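Fructosyl amine:oxygen oxidoreductase (Neosartorya fumigata, PDB 4WCT) probably catalyses the oxidative deglycation of fructosyl amines (Amadori products), using bound FAD as its redox cofactor and oxygen as electron acceptor. Local coordinates at residues 360-365 with 384-389; 365-370 with 417-422; 248-253 with 426-431. All blocks are in the same frame, centred on the assembly; numbering follows the deposited sequence. Where two conformers were deposited one is given.

Contact 1: residues 360-365 with 384-389; sequences DADTPD and GGSGNG. With FAD (flavin-adenine dinucleotide), chain C.
A single carboxylate oxygen, Asp360 OD2, is shared between a glycine-rich turn and the ribityl chain of the flavin cofactor. The turn, a type I' beta turn from Gly385 to Asn388, follows strand 379-383 of the FAD-binding sheet, whereas Asp360 lies near the end of strand 352-362 in the second sheet, so both sheets contribute to the cofactor pocket. Asp360 holds its carboxylate anti to the backbone N (chi1 -155°), which directs it at the turn. OD2 takes the ribityl hydroxyl O3' of FAD at 2.6 Å and Gly387 N at 2.8 Å, the latter from above the carboxylate plane. Gly389 N adds a weak bond to the same hydroxyl. Farther along the strand, Ser386 N donates to Ala361 O, and Ser386 OG both receives Thr363 N in a nearly straight bond (168°) and donates to Gly384 O, holding the hydroxyl between Thr363, just past the strand, and Gly384, just before the turn. Asp362 OD2 forms salt bridges with Arg253 and Arg434, while OD1 lies 3.1 Å from Ser386 CA. One water bridges to the pyrophosphate, accepting from Gly385 N and donating to Asp360 OD1 and, at 2.7 Å, to FAD O2P.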
loop_
_atom_site.group_PDB
_atom_site.type_symbol
_atom_site.label_atom_id
_atom_site.label_comp_id
_atom_site.label_asym_id
_atom_site.label_seq_id
_atom_site.Cartn_x
_atom_site.Cartn_y
_atom_site.Cartn_z
ATOM N N ASP A 360 -6.720 0.413 -0.927
ATOM C CA ASP A 360 -5.920 -0.715 -1.438
ATOM C C ASP A 360 -6.888 -1.868 -1.710
ATOM O O ASP A 360 -8.115 -1.699 -1.620
ATOM C CB ASP A 360 -4.901 -1.123 -0.398
ATOM C CG ASP A 360 -3.650 -1.817 -0.984
ATOM O OD1 ASP A 360 -3.635 -2.257 -2.169
ATOM O OD2 ASP A 360 -2.713 -2.112 -0.167
ATOM N N ALA A 361 -6.343 -3.022 -2.072
ATOM C CA ALA A 361 -7.162 -4.228 -2.129
ATOM C C ALA A 361 -6.474 -5.421 -1.488
ATOM O O ALA A 361 -5.280 -5.658 -1.719
ATOM C CB ALA A 361 -7.557 -4.526 -3.582
ATOM N N ASP A 362 -7.231 -6.138 -0.650
ATOM C CA ASP A 362 -6.776 -7.312 0.057
ATOM C C ASP A 362 -7.151 -8.580 -0.720
ATOM O O ASP A 362 -8.297 -8.739 -1.171
ATOM C CB ASP A 362 -7.417 -7.417 1.435
ATOM C CG ASP A 362 -6.901 -6.398 2.419
ATOM O OD1 ASP A 362 -5.672 -6.120 2.448
ATOM O OD2 ASP A 362 -7.742 -5.945 3.228
ATOM N N THR A 363 -6.173 -9.464 -0.862
ATOM C CA THR A 363 -6.428 -10.849 -1.254
ATOM C C THR A 363 -6.915 -11.631 -0.029
ATOM O O THR A 363 -6.817 -11.157 1.106
ATOM C CB THR A 363 -5.149 -11.449 -1.804
ATOM O OG1 THR A 363 -4.143 -11.380 -0.795
ATOM C CG2 THR A 363 -4.731 -10.696 -3.085
ATOM N N PRO A 364 -7.418 -12.863 -0.233
ATOM C CA PRO A 364 -7.892 -13.611 0.910
ATOM C C PRO A 364 -6.841 -13.909 1.985
ATOM O O PRO A 364 -7.184 -14.009 3.157
ATOM C CB PRO A 364 -8.403 -14.914 0.272
ATOM C CG PRO A 364 -8.833 -14.497 -1.073
ATOM C CD PRO A 364 -7.764 -13.518 -1.509
ATOM N N ASP A 365 -5.575 -14.066 1.594
ATOM C CA ASP A 365 -4.501 -14.299 2.536
ATOM C C ASP A 365 -3.522 -13.140 2.711
ATOM O O ASP A 365 -2.517 -13.270 3.450
ATOM C CB ASP A 365 -3.763 -15.564 2.138
ATOM C CG ASP A 365 -3.091 -15.481 0.775
ATOM O OD1 ASP A 365 -3.183 -14.414 0.104
ATOM O OD2 ASP A 365 -2.510 -16.540 0.384
ATOM N N GLY A 384 -3.358 -6.538 -5.489
ATOM C CA GLY A 384 -3.497 -7.180 -4.191
ATOM C C GLY A 384 -2.397 -6.747 -3.225
ATOM O O GLY A 384 -1.913 -7.537 -2.409
ATOM N N GLY A 385 -2.059 -5.464 -3.252
ATOM C CA GLY A 385 -1.096 -4.913 -2.286
ATOM C C GLY A 385 -1.370 -5.240 -0.826
ATOM O O GLY A 385 -0.446 -5.380 -0.041
ATOM N N SER A 386 -2.643 -5.373 -0.470
ATOM C CA SER A 386 -3.027 -5.989 0.814
ATOM C C SER A 386 -2.405 -5.244 2.015
ATOM O O SER A 386 -2.150 -5.849 3.052
ATOM C CB SER A 386 -2.637 -7.460 0.848
ATOM O OG SER A 386 -3.368 -8.216 -0.101
ATOM N N GLY A 387 -2.181 -3.948 1.844
ATOM C CA GLY A 387 -1.710 -3.086 2.905
ATOM C C GLY A 387 -0.212 -3.053 3.074
ATOM O O GLY A 387 0.281 -2.437 4.015
ATOM N N ASN A 388 0.533 -3.729 2.207
ATOM C CA ASN A 388 2.010 -3.671 2.326
ATOM C C ASN A 388 2.695 -3.671 0.970
ATOM O O ASN A 388 3.861 -4.083 0.812
ATOM C CB ASN A 388 2.569 -4.786 3.210
ATOM C CG ASN A 388 1.916 -6.118 2.958
ATOM O OD1 ASN A 388 1.868 -6.592 1.825
ATOM N ND2 ASN A 388 1.461 -6.767 4.033
ATOM N N GLY A 389 2.051 -3.010 0.039
ATOM C CA GLY A 389 2.594 -2.847 -1.296
ATOM C C GLY A 389 3.571 -1.697 -1.500
ATOM O O GLY A 389 4.243 -1.668 -2.526
HETATM P PA FAD C . -1.895 2.477 -6.295
HETATM O O1A FAD C . -0.596 3.018 -5.771
HETATM O O2A FAD C . -3.194 2.859 -5.657
HETATM O O5B FAD C . -1.935 2.845 -7.822
HETATM C C5B FAD C . -3.068 2.467 -8.618
HETATM C C4B FAD C . -3.103 3.378 -9.840
HETATM O O4B FAD C . -4.107 2.877 -10.780
HETATM C C3B FAD C . -3.463 4.828 -9.532
HETATM O O3B FAD C . -2.475 5.750 -10.019
HETATM C C2B FAD C . -4.806 5.027 -10.240
HETATM O O2B FAD C . -5.081 6.356 -10.674
HETATM C C1B FAD C . -4.724 3.996 -11.368
HETATM N N9A FAD C . -6.063 3.608 -11.861
HETATM C C8A FAD C . -7.193 3.452 -11.146
HETATM N N7A FAD C . -8.232 3.154 -11.960
HETATM C C5A FAD C . -7.708 3.038 -13.208
HETATM C C6A FAD C . -8.262 2.807 -14.536
HETATM N N6A FAD C . -9.574 2.563 -14.699
HETATM N N1A FAD C . -7.407 2.879 -15.578
HETATM C C2A FAD C . -6.092 3.099 -15.449
HETATM N N3A FAD C . -5.527 3.360 -14.258
HETATM C C4A FAD C . -6.295 3.343 -13.141
HETATM N N1 FAD C . 2.050 -0.158 2.300
HETATM C C2 FAD C . 3.301 -0.282 2.867
HETATM O O2 FAD C . 4.121 -0.985 2.280
HETATM N N3 FAD C . 3.653 0.423 3.945
HETATM C C4 FAD C . 2.766 1.181 4.624
HETATM O O4 FAD C . 3.050 1.850 5.656
HETATM C C4X FAD C . 1.421 1.335 4.100
HETATM N N5 FAD C . 0.504 2.107 4.741
HETATM C C5X FAD C . -0.656 2.419 4.085
HETATM C C6 FAD C . -1.524 3.385 4.585
HETATM C C7 FAD C . -2.739 3.611 3.967
HETATM C C7M FAD C . -3.614 4.698 4.480
HETATM C C8 FAD C . -3.073 2.873 2.742
HETATM C C8M FAD C . -4.340 3.103 2.004
HETATM C C9 FAD C . -2.180 1.994 2.181
HETATM C C9A FAD C . -1.003 1.696 2.835
HETATM N N10 FAD C . -0.134 0.732 2.319
HETATM C C10 FAD C . 1.134 0.610 2.890
HETATM C "C1'" FAD C . -0.401 -0.089 1.146
HETATM C "C2'" FAD C . 0.187 0.490 -0.132
HETATM O "O2'" FAD C . -0.172 1.865 -0.169
HETATM C "C3'" FAD C . -0.408 -0.265 -1.328
HETATM O "O3'" FAD C . -0.334 -1.680 -1.099
HETATM C "C4'" FAD C . 0.300 0.098 -2.637
HETATM O "O4'" FAD C . 0.485 1.511 -2.703
HETATM C "C5'" FAD C . -0.593 -0.346 -3.788
HETATM O "O5'" FAD C . 0.074 -0.059 -5.017
HETATM P P FAD C . -0.727 -0.208 -6.402
HETATM O O1P FAD C . 0.210 0.207 -7.514
HETATM O O2P FAD C . -1.365 -1.576 -6.395
HETATM O O3P FAD C . -1.894 0.886 -6.266
HETATM O O HOH W 1 -2.981 -3.026 -4.734
#

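Contact 2: residues 365-370 with 417-422; sequences DRAFLI and RWRPET
An Asx turn at Asp365, in the loop that leads into strand 369-372 at the edge of the FAD-binding sheet, provides the anchorage for Arg419 from the 417-422 loop. Asp365 OD1 accepts Ala367 N from above the carboxylate plane, closing the turn, and offers its syn lone pair to Arg419 NH2 at 2.9 Å in a salt bridge. The carboxylate and guanidinium planes are 40° apart, and OD1 alone makes the bridge, OD2 staying 3.8 Å from Arg419 NE. Arg419 reaches this place with CG between its backbone N and carbonyl carbon (chi1 55°) and the chain extended from CG to NE, which carries the guanidinium edge up to a row of carbonyl oxygens. NH1 and NH2 both grip Phe368 O, end-on and from the same face of its carbonyl plane, at 2.9 Å and 3.2 Å respectively. NH2 also makes a weak bond to Ala367 O, while NH1 turns back to Arg417 O of its own loop at 3.0 Å. With bonds to both loops, the guanidinium is fixed in rotation, and its positive charge probably steadies the carbonyls and the carboxylate gathered round it. Beside it Leu369 supplies the apolar part: CD1 lies 3.5 Å from Arg417 O and 3.7 Å from Trp418 CA, with the indole CE3 a little farther off. Within its own loop, Arg417 NH2 forms a salt bridge with Glu421 OE2 and also bonds Trp418 O. Thr422 OG1 and Thr422 N both donate to Arg419 O where the 3-10 segment begins. The local motif is the Asx turn, a carboxylate accepting a backbone N two residues on, here just before edge strand 369-372 and also receiving an arginine.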
loop_
_atom_site.group_PDB
_atom_site.type_symbol
_atom_site.label_atom_id
_atom_site.label_comp_id
_atom_site.label_asym_id
_atom_site.label_seq_id
_atom_site.Cartn_x
_atom_site.Cartn_y
_atom_site.Cartn_z
ATOM N N ASP A 365 -5.575 -14.066 1.594
ATOM C CA ASP A 365 -4.501 -14.299 2.536
ATOM C C ASP A 365 -3.522 -13.140 2.711
ATOM O O ASP A 365 -2.517 -13.270 3.450
ATOM C CB ASP A 365 -3.763 -15.564 2.138
ATOM C CG ASP A 365 -3.091 -15.481 0.775
ATOM O OD1 ASP A 365 -3.183 -14.414 0.104
ATOM O OD2 ASP A 365 -2.510 -16.540 0.384
ATOM N N ARG A 366 -3.844 -12.036 2.049
ATOM C CA ARG A 366 -3.059 -10.817 2.036
ATOM C C ARG A 366 -1.644 -11.018 1.496
ATOM O O ARG A 366 -0.775 -10.165 1.705
ATOM C CB ARG A 366 -3.081 -10.143 3.413
ATOM C CG ARG A 366 -4.449 -9.545 3.717
ATOM C CD ARG A 366 -4.494 -8.776 5.022
ATOM N NE ARG A 366 -3.548 -7.683 5.031
ATOM C CZ ARG A 366 -3.032 -7.154 6.137
ATOM N NH1 ARG A 366 -3.458 -7.537 7.334
ATOM N NH2 ARG A 366 -2.151 -6.165 6.044
ATOM N N ALA A 367 -1.446 -12.059 0.680
ATOM C CA ALA A 367 -0.312 -12.113 -0.242
ATOM C C ALA A 367 -0.680 -11.460 -1.558
ATOM O O ALA A 367 -1.861 -11.279 -1.869
ATOM C CB ALA A 367 0.188 -13.558 -0.428
ATOM N N PHE A 368 0.336 -10.968 -2.266
ATOM C CA PHE A 368 0.102 -10.324 -3.543
ATOM C C PHE A 368 -0.488 -11.277 -4.576
ATOM O O PHE A 368 -0.566 -12.483 -4.380
ATOM C CB PHE A 368 1.385 -9.723 -4.087
ATOM C CG PHE A 368 2.146 -8.853 -3.078
ATOM C CD1 PHE A 368 1.456 -8.002 -2.195
ATOM C CD2 PHE A 368 3.533 -8.824 -3.093
ATOM C CE1 PHE A 368 2.152 -7.220 -1.294
ATOM C CE2 PHE A 368 4.232 -8.062 -2.154
ATOM C CZ PHE A 368 3.531 -7.268 -1.257
ATOM N N LEU A 369 -0.969 -10.699 -5.646
ATOM C CA LEU A 369 -1.527 -11.480 -6.761
ATOM C C LEU A 369 -0.855 -11.003 -8.040
ATOM O O LEU A 369 -1.160 -9.931 -8.577
ATOM C CB LEU A 369 -3.038 -11.332 -6.806
ATOM C CG LEU A 369 -3.780 -11.887 -8.039
ATOM C CD1 LEU A 369 -3.411 -13.337 -8.297
ATOM C CD2 LEU A 369 -5.283 -11.692 -7.898
ATOM N N ILE A 370 0.166 -11.755 -8.450
ATOM C CA ILE A 370 0.974 -11.364 -9.592
ATOM C C ILE A 370 1.140 -12.613 -10.443
ATOM O O ILE A 370 1.834 -13.544 -10.031
ATOM C CB ILE A 370 2.365 -10.858 -9.179
ATOM C CG1 ILE A 370 2.266 -9.620 -8.304
ATOM C CG2 ILE A 370 3.200 -10.532 -10.402
ATOM C CD1 ILE A 370 3.579 -9.295 -7.645
ATOM N N ARG A 417 0.338 -16.592 -7.005
ATOM C CA ARG A 417 -0.401 -17.066 -8.169
ATOM C C ARG A 417 -1.881 -16.727 -8.205
ATOM O O ARG A 417 -2.513 -16.506 -7.169
ATOM C CB ARG A 417 -0.294 -18.592 -8.260
ATOM C CG ARG A 417 -1.108 -19.352 -7.236
ATOM C CD ARG A 417 -0.857 -20.840 -7.442
ATOM N NE ARG A 417 -1.334 -21.664 -6.336
ATOM C CZ ARG A 417 -2.572 -22.059 -6.161
ATOM N NH1 ARG A 417 -2.807 -22.991 -5.220
ATOM N NH2 ARG A 417 -3.542 -21.657 -7.004
ATOM N N TRP A 418 -2.455 -16.781 -9.413
ATOM C CA TRP A 418 -3.904 -16.787 -9.585
ATOM C C TRP A 418 -4.566 -17.938 -8.813
ATOM O O TRP A 418 -4.102 -19.094 -8.907
ATOM C CB TRP A 418 -4.220 -16.878 -11.072
ATOM C CG TRP A 418 -5.636 -16.757 -11.440
ATOM C CD1 TRP A 418 -6.491 -17.772 -11.790
ATOM C CD2 TRP A 418 -6.367 -15.531 -11.651
ATOM N NE1 TRP A 418 -7.722 -17.263 -12.053
ATOM C CE2 TRP A 418 -7.666 -15.893 -12.043
ATOM C CE3 TRP A 418 -6.041 -14.171 -11.568
ATOM C CZ2 TRP A 418 -8.673 -14.942 -12.285
ATOM C CZ3 TRP A 418 -7.020 -13.233 -11.883
ATOM C CH2 TRP A 418 -8.333 -13.625 -12.172
ATOM N N ARG A 419 -5.525 -17.611 -7.946
ATOM C CA ARG A 419 -5.978 -18.565 -6.914
ATOM C C ARG A 419 -7.454 -18.328 -6.537
ATOM O O ARG A 419 -7.789 -18.146 -5.361
ATOM C CB ARG A 419 -5.051 -18.563 -5.692
ATOM C CG ARG A 419 -4.810 -17.212 -5.007
ATOM C CD ARG A 419 -3.586 -17.272 -4.095
ATOM N NE ARG A 419 -3.460 -16.099 -3.230
ATOM C CZ ARG A 419 -2.851 -14.974 -3.570
ATOM N NH1 ARG A 419 -2.307 -14.816 -4.751
ATOM N NH2 ARG A 419 -2.799 -13.987 -2.694
ATOM N N PRO A 420 -8.339 -18.301 -7.537
ATOM C CA PRO A 420 -9.775 -18.066 -7.289
ATOM C C PRO A 420 -10.394 -19.077 -6.319
ATOM O O PRO A 420 -11.312 -18.729 -5.562
ATOM C CB PRO A 420 -10.398 -18.177 -8.676
ATOM C CG PRO A 420 -9.463 -19.072 -9.439
ATOM C CD PRO A 420 -8.083 -18.704 -8.932
ATOM N N GLU A 421 -9.816 -20.271 -6.238
ATOM C CA GLU A 421 -10.322 -21.272 -5.291
ATOM C C GLU A 421 -10.275 -20.794 -3.850
ATOM O O GLU A 421 -11.100 -21.208 -3.020
ATOM C CB GLU A 421 -9.605 -22.621 -5.456
ATOM C CG GLU A 421 -8.156 -22.699 -5.023
ATOM C CD GLU A 421 -7.163 -22.124 -6.031
ATOM O OE1 GLU A 421 -7.563 -21.605 -7.093
ATOM O OE2 GLU A 421 -5.951 -22.143 -5.722
ATOM N N THR A 422 -9.342 -19.889 -3.541
ATOM C CA THR A 422 -9.214 -19.398 -2.177
ATOM C C THR A 422 -10.288 -18.373 -1.786
ATOM O O THR A 422 -10.333 -17.952 -0.632
ATOM C CB THR A 422 -7.838 -18.731 -1.928
ATOM O OG1 THR A 422 -7.732 -17.548 -2.718
ATOM C CG2 THR A 422 -6.669 -19.684 -2.266
#

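Contact 3: residues 248-253 with 426-431; sequences FKKQLR and RDWRAT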
loop_
_atom_site.group_PDB
_atom_site.type_symbol
_atom_site.label_atom_id
_atom_site.label_comp_id
_atom_site.label_asym_id
_atom_site.label_seq_id
_atom_site.Cartn_x
_atom_site.Cartn_y
_atom_site.Cartn_z
ATOM N N PHE A 248 -12.102 -10.819 -10.955
ATOM C CA PHE A 248 -11.088 -11.447 -10.143
ATOM C C PHE A 248 -11.627 -12.596 -9.300
ATOM O O PHE A 248 -10.882 -13.187 -8.495
ATOM C CB PHE A 248 -10.439 -10.393 -9.241
ATOM C CG PHE A 248 -9.341 -9.626 -9.900
ATOM C CD1 PHE A 248 -8.068 -10.140 -9.934
ATOM C CD2 PHE A 248 -9.590 -8.413 -10.511
ATOM C CE1 PHE A 248 -7.036 -9.443 -10.524
ATOM C CE2 PHE A 248 -8.562 -7.716 -11.119
ATOM C CZ PHE A 248 -7.288 -8.240 -11.115
ATOM N N LYS A 249 -12.899 -12.955 -9.493
ATOM C CA LYS A 249 -13.465 -14.145 -8.833
ATOM C C LYS A 249 -13.335 -14.020 -7.317
ATOM O O LYS A 249 -12.963 -14.968 -6.625
ATOM C CB LYS A 249 -12.776 -15.414 -9.344
ATOM C CG LYS A 249 -12.873 -15.567 -10.853
ATOM C CD LYS A 249 -14.321 -15.669 -11.304
ATOM C CE LYS A 249 -14.425 -16.033 -12.778
ATOM N NZ LYS A 249 -15.761 -15.725 -13.357
ATOM N N LYS A 250 -13.590 -12.809 -6.828
ATOM C CA LYS A 250 -13.552 -12.482 -5.399
ATOM C C LYS A 250 -12.169 -12.431 -4.756
ATOM O O LYS A 250 -12.074 -12.206 -3.553
ATOM C CB LYS A 250 -14.498 -13.355 -4.573
ATOM C CG LYS A 250 -15.924 -13.302 -5.078
ATOM C CD LYS A 250 -16.828 -14.134 -4.169
ATOM C CE LYS A 250 -18.241 -14.212 -4.714
ATOM N NZ LYS A 250 -19.115 -14.997 -3.786
ATOM N N GLN A 251 -11.118 -12.423 -5.571
ATOM C CA GLN A 251 -9.783 -12.430 -5.034
ATOM C C GLN A 251 -9.354 -11.062 -4.508
ATOM O O GLN A 251 -8.417 -10.976 -3.708
ATOM C CB GLN A 251 -8.756 -12.923 -6.056
ATOM C CG GLN A 251 -8.926 -14.382 -6.442
ATOM C CD GLN A 251 -7.926 -14.786 -7.495
ATOM O OE1 GLN A 251 -6.795 -15.183 -7.192
ATOM N NE2 GLN A 251 -8.269 -14.522 -8.722
ATOM N N LEU A 252 -10.056 -10.008 -4.891
ATOM C CA LEU A 252 -9.758 -8.665 -4.379
ATOM C C LEU A 252 -10.897 -8.130 -3.549
ATOM O O LEU A 252 -12.048 -8.103 -3.992
ATOM C CB LEU A 252 -9.434 -7.703 -5.525
ATOM C CG LEU A 252 -8.198 -8.003 -6.380
ATOM C CD1 LEU A 252 -8.061 -6.901 -7.450
ATOM C CD2 LEU A 252 -6.901 -8.112 -5.568
ATOM N N ARG A 253 -10.549 -7.507 -2.415
ATOM C CA ARG A 253 -11.491 -6.708 -1.656
ATOM C C ARG A 253 -10.984 -5.285 -1.583
ATOM O O ARG A 253 -10.092 -5.005 -0.804
ATOM C CB ARG A 253 -11.669 -7.251 -0.242
ATOM C CG ARG A 253 -12.693 -6.491 0.540
ATOM C CD ARG A 253 -12.800 -6.912 2.003
ATOM N NE ARG A 253 -11.603 -6.546 2.749
ATOM C CZ ARG A 253 -11.345 -6.957 3.984
ATOM N NH1 ARG A 253 -12.250 -7.686 4.656
ATOM N NH2 ARG A 253 -10.179 -6.651 4.531
ATOM N N ARG A 426 -16.119 -15.976 -0.262
ATOM C CA ARG A 426 -15.367 -15.062 0.584
ATOM C C ARG A 426 -16.289 -14.291 1.541
ATOM O O ARG A 426 -17.308 -13.711 1.137
ATOM C CB ARG A 426 -14.640 -14.067 -0.302
ATOM C CG ARG A 426 -13.757 -13.120 0.484
ATOM C CD ARG A 426 -12.655 -12.557 -0.363
ATOM N NE ARG A 426 -11.825 -11.623 0.386
ATOM C CZ ARG A 426 -10.762 -11.009 -0.106
ATOM N NH1 ARG A 426 -10.515 -11.045 -1.401
ATOM N NH2 ARG A 426 -10.032 -10.235 0.681
ATOM N N ASP A 427 -15.863 -14.183 2.797
ATOM C CA ASP A 427 -16.486 -13.293 3.767
ATOM C C ASP A 427 -15.856 -11.922 3.714
ATOM O O ASP A 427 -14.698 -11.748 4.151
ATOM C CB ASP A 427 -16.275 -13.840 5.171
ATOM C CG ASP A 427 -16.895 -12.974 6.240
ATOM O OD1 ASP A 427 -17.605 -12.001 5.940
ATOM O OD2 ASP A 427 -16.756 -13.366 7.415
ATOM N N TRP A 428 -16.566 -10.975 3.108
ATOM C CA TRP A 428 -16.013 -9.645 2.912
ATOM C C TRP A 428 -15.741 -8.934 4.223
ATOM O O TRP A 428 -15.085 -7.898 4.221
ATOM C CB TRP A 428 -16.933 -8.769 2.074
ATOM C CG TRP A 428 -17.170 -9.273 0.684
ATOM C CD1 TRP A 428 -18.373 -9.656 0.155
ATOM C CD2 TRP A 428 -16.186 -9.510 -0.334
ATOM N NE1 TRP A 428 -18.202 -10.096 -1.131
ATOM C CE2 TRP A 428 -16.874 -9.996 -1.465
ATOM C CE3 TRP A 428 -14.824 -9.239 -0.442
ATOM C CZ2 TRP A 428 -16.226 -10.292 -2.662
ATOM C CZ3 TRP A 428 -14.173 -9.551 -1.618
ATOM C CH2 TRP A 428 -14.892 -10.002 -2.741
ATOM N N ARG A 429 -16.419 -9.354 5.292
ATOM C CA ARG A 429 -16.285 -8.705 6.580
ATOM C C ARG A 429 -15.238 -9.344 7.494
ATOM O O ARG A 429 -15.101 -8.954 8.645
ATOM C CB ARG A 429 -17.665 -8.584 7.264
ATOM C CG ARG A 429 -18.576 -7.596 6.536
ATOM C CD ARG A 429 -19.959 -7.453 7.159
ATOM N NE ARG A 429 -20.699 -6.404 6.450
ATOM C CZ ARG A 429 -21.152 -6.555 5.214
ATOM N NH1 ARG A 429 -20.928 -7.690 4.575
ATOM N NH2 ARG A 429 -21.947 -5.635 4.663
ATOM N N ALA A 430 -14.448 -10.282 6.958
ATOM C CA ALA A 430 -13.321 -10.837 7.679
ATOM C C ALA A 430 -12.312 -9.760 8.016
ATOM O O ALA A 430 -12.033 -8.875 7.203
ATOM C CB ALA A 430 -12.668 -11.921 6.848
ATOM N N THR A 431 -11.814 -9.761 9.252
ATOM C CA THR A 431 -10.915 -8.683 9.652
ATOM C C THR A 431 -9.448 -8.898 9.244
ATOM O O THR A 431 -8.646 -7.982 9.357
ATOM C CB THR A 431 -11.009 -8.411 11.162
ATOM O OG1 THR A 431 -10.817 -9.636 11.879
ATOM C CG2 THR A 431 -12.339 -7.805 11.509
HETATM O O HOH W 2 -18.916 -14.129 -1.032
HETATM O O HOH W 3 -9.015 -6.220 7.243
#
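Arg253 and Trp428 run antiparallel alongside one another, the guanidinium and indole planes 43° apart, while Lys250 lies roughly perpendicular to the Trp428 side chain. The aliphatic part of Arg253 does the touching: CG lies 3.6 Å from Trp428 CE3, and CB is close to the same ring. A bend at chi3 (68°) then brings Arg253 NH1 to the type I turn from Asp427 to Ala430, where it donates to Trp428 O at 2.9 Å, from above that carbonyl plane, and to Ala430 O at 2.8 Å, in the carbonyl plane. Lys250 lays CB against Trp428 CH2 at 3.8 Å and runs on extended to Gln317, with a water linking its NZ to Arg426 O. Arg426 has an extended chain, and its NH1 donates to Lys250 O at 2.9 Å with that oxygen in the guanidinium plane. Arg253 CB sits over one face of this guanidinium, offset toward the rim, 3.5 Å from Arg426 NH2. The contact joins the start of strand 253-263 to the loop preceding strand 442-443. Although Arg253 NE and Arg426 NH2 are 4.5 Å apart, each arginine has acceptors of its own, including Asp362 OD2 for Arg253 and Asp362 O for Arg426, which probably offset the like charges and let two cations serve as clamps on main-chain carbonyls.

From the N terminus, the chain first reaches 248-253, at the entry to strand 253-263, and much later returns as 426-431, so contact 3 closes the longest loop. Within that loop fall both others: contact 1 brings the end of strand 352-362 to the loop after strand 379-383, and contact 2 ties the approach to strand 369-372 to the 417-422 loop. Contacts 1 and 2 cross, because their segments alternate, and they share Asp365. Arg366 of contact 2 reaches Ser386 O of contact 1, Asp362 joins contact 1 to contact 3, and Gln251 joins contact 3 to contact 2. Together they tie the FAD-binding sheet, the second sheet and the C-terminal loops.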